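Local coordinates for protein 2,3-bisphosphoglycerate-independent phosphoglycerate mutase (Pyrococcus horikoshii, PDB 2ZKT) that probably interconverts 2-phosphoglycerate and 3-phosphoglycerate in glycolysis, as a metal-dependent enzyme of the alkaline phosphatase superfamily, at residues D346-C351 against N355-P360. Residues are numbered along the deposited sequence; the frame is centred on the assembly and turned at random.
Sequences DHSTPC and NHSGDP. With ZN (zinc ion), chain G; ZN (zinc ion), chain H.
His347 and His356 lie face to face, their ring centroids 3.5 Å apart and the planes inclined by 27°, and each ring ends on a different zinc ion. This is the two-metal centre of the alkaline phosphatase superfamily, carried here by the loop that joins strands 339-344 and 361-366. His347 NE2 and Asp346 OD2, the latter 2.3 Å from the metal, share one zinc with Asp13 and Ser60, while NE2 of His356 binds the other alongside Asp305 and His309. CE1 of His347 sits over the centre of the His356 ring. The overlap brings the two metal-binding NE2 atoms of His347 and His356 within 3.2 Å of each other, each turned to its own metal. With CG lodged between its backbone N and carbonyl carbon (chi1 64°), the imidazole of His347 folds over the main chain and its ND1 donates to Ser348 O at 3.2 Å, from well above the carbonyl plane; with the zinc on NE2, this bond limits how the ring can turn. ND1 of His356 is held by the carbonyl of Ala58.

Behind the rings, Ser348 O takes a second, nearly straight bond from Ser357 N (2.8 Å, 164° at the hydrogen); the two donors arrive from opposite faces of the carbonyl plane. Thr349 OG1 turns to Asp305, tying the loop to a ligand of the second zinc. Further out, the Pro350 ring rests on CB and OG of Ser357, whose hydroxyl donates to Asp359 OD2, itself salt-bridged to Arg18. Ser348 OG donates to Asp359 O at 2.8 Å. Replacing Ser348 by alanine removes this donor and would probably leave that end of the loop less firmly tied. A water accepts from Ser348 N and donates to both Ser357 O and Asp359 O.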
loop_
_atom_site.group_PDB
_atom_site.type_symbol
_atom_site.label_atom_id
_atom_site.label_comp_id
_atom_site.label_asym_id
_atom_site.label_seq_id
_atom_site.Cartn_x
_atom_site.Cartn_y
_atom_site.Cartn_z
ATOM N N ASP B 346 -10.707 15.614 -3.471
ATOM C CA ASP B 346 -11.789 16.590 -3.565
ATOM C C ASP B 346 -13.072 16.068 -2.902
ATOM O O ASP B 346 -14.016 16.805 -2.634
ATOM C CB ASP B 346 -12.037 16.905 -5.046
ATOM C CG ASP B 346 -12.316 15.614 -5.808
ATOM O OD1 ASP B 346 -11.668 14.611 -5.491
ATOM O OD2 ASP B 346 -13.154 15.627 -6.707
ATOM N N HIS B 347 -13.096 14.735 -2.665
ATOM C CA HIS B 347 -14.243 14.136 -1.984
ATOM C C HIS B 347 -14.057 12.623 -1.775
ATOM O O HIS B 347 -13.099 12.012 -2.239
ATOM C CB HIS B 347 -15.500 14.411 -2.820
ATOM C CG HIS B 347 -15.385 13.725 -4.159
ATOM N ND1 HIS B 347 -15.461 12.378 -4.313
ATOM C CD2 HIS B 347 -15.226 14.309 -5.422
ATOM C CE1 HIS B 347 -15.355 12.158 -5.639
ATOM N NE2 HIS B 347 -15.212 13.297 -6.328
ATOM N N SER B 348 -14.995 12.026 -1.010
ATOM C CA SER B 348 -14.973 10.574 -0.815
ATOM C C SER B 348 -15.814 9.854 -1.874
ATOM O O SER B 348 -16.864 10.328 -2.299
ATOM C CB SER B 348 -15.539 10.267 0.574
ATOM O OG SER B 348 -14.541 10.581 1.552
ATOM N N THR B 349 -15.341 8.685 -2.304
ATOM C CA THR B 349 -16.085 7.859 -3.251
ATOM C C THR B 349 -15.911 6.428 -2.796
ATOM O O THR B 349 -15.111 5.682 -3.355
ATOM C CB THR B 349 -15.562 7.992 -4.693
ATOM O OG1 THR B 349 -15.685 9.359 -5.119
ATOM C CG2 THR B 349 -16.394 7.104 -5.641
ATOM N N PRO B 350 -16.654 6.032 -1.754
ATOM C CA PRO B 350 -16.601 4.672 -1.184
ATOM C C PRO B 350 -16.966 3.614 -2.228
ATOM O O PRO B 350 -17.892 3.809 -3.022
ATOM C CB PRO B 350 -17.636 4.725 -0.050
ATOM C CG PRO B 350 -17.773 6.191 0.269
ATOM C CD PRO B 350 -17.690 6.845 -1.084
ATOM N N CYS B 351 -16.236 2.501 -2.231
ATOM C CA CYS B 351 -16.522 1.423 -3.170
ATOM C C CYS B 351 -17.919 0.846 -2.878
ATOM O O CYS B 351 -18.671 0.525 -3.802
ATOM C CB CYS B 351 -15.448 0.331 -3.055
ATOM S SG CYS B 351 -13.816 0.834 -3.703
ATOM N N ASN B 355 -20.367 5.826 -5.697
ATOM C CA ASN B 355 -20.635 7.217 -6.039
ATOM C C ASN B 355 -20.087 8.075 -4.904
ATOM O O ASN B 355 -19.698 7.552 -3.860
ATOM C CB ASN B 355 -22.140 7.458 -6.191
ATOM C CG ASN B 355 -22.453 8.530 -7.225
ATOM O OD1 ASN B 355 -21.891 9.638 -7.195
ATOM N ND2 ASN B 355 -23.358 8.208 -8.149
ATOM N N HIS B 356 -20.055 9.391 -5.110
ATOM C CA HIS B 356 -19.545 10.316 -4.101
ATOM C C HIS B 356 -20.345 10.221 -2.801
ATOM O O HIS B 356 -21.575 10.126 -2.824
ATOM C CB HIS B 356 -19.627 11.756 -4.616
ATOM C CG HIS B 356 -18.869 11.996 -5.887
ATOM N ND1 HIS B 356 -18.677 13.264 -6.412
ATOM C CD2 HIS B 356 -18.264 11.134 -6.746
ATOM C CE1 HIS B 356 -17.987 13.171 -7.542
ATOM N NE2 HIS B 356 -17.724 11.891 -7.765
ATOM N N SER B 357 -19.640 10.256 -1.671
ATOM C CA SER B 357 -20.285 10.209 -0.359
ATOM C C SER B 357 -19.967 11.527 0.340
ATOM O O SER B 357 -19.198 12.349 -0.174
ATOM C CB SER B 357 -19.719 9.068 0.492
ATOM O OG SER B 357 -18.399 9.386 0.930
ATOM N N GLY B 358 -20.560 11.717 1.517
ATOM C CA GLY B 358 -20.329 12.924 2.287
ATOM C C GLY B 358 -19.224 12.732 3.321
ATOM O O GLY B 358 -18.883 13.672 4.047
ATOM N N ASP B 359 -18.669 11.520 3.394
ATOM C CA ASP B 359 -17.582 11.227 4.333
ATOM C C ASP B 359 -16.430 12.229 4.130
ATOM O O ASP B 359 -16.020 12.487 3.001
ATOM C CB ASP B 359 -17.050 9.800 4.118
ATOM C CG ASP B 359 -18.124 8.741 4.296
ATOM O OD1 ASP B 359 -18.585 8.539 5.447
ATOM O OD2 ASP B 359 -18.512 8.113 3.281
ATOM N N PRO B 360 -15.907 12.807 5.228
ATOM C CA PRO B 360 -14.802 13.776 5.141
ATOM C C PRO B 360 -13.608 13.099 4.463
ATOM O O PRO B 360 -13.560 11.879 4.375
ATOM C CB PRO B 360 -14.538 14.145 6.616
ATOM C CG PRO B 360 -14.969 12.886 7.369
ATOM C CD PRO B 360 -16.247 12.506 6.639
HETATM ZN ZN ZN G . -13.917 14.124 -8.221
HETATM ZN ZN ZN H . -16.614 10.650 -9.319
HETATM O O HOH W 1 -16.896 13.554 0.380
#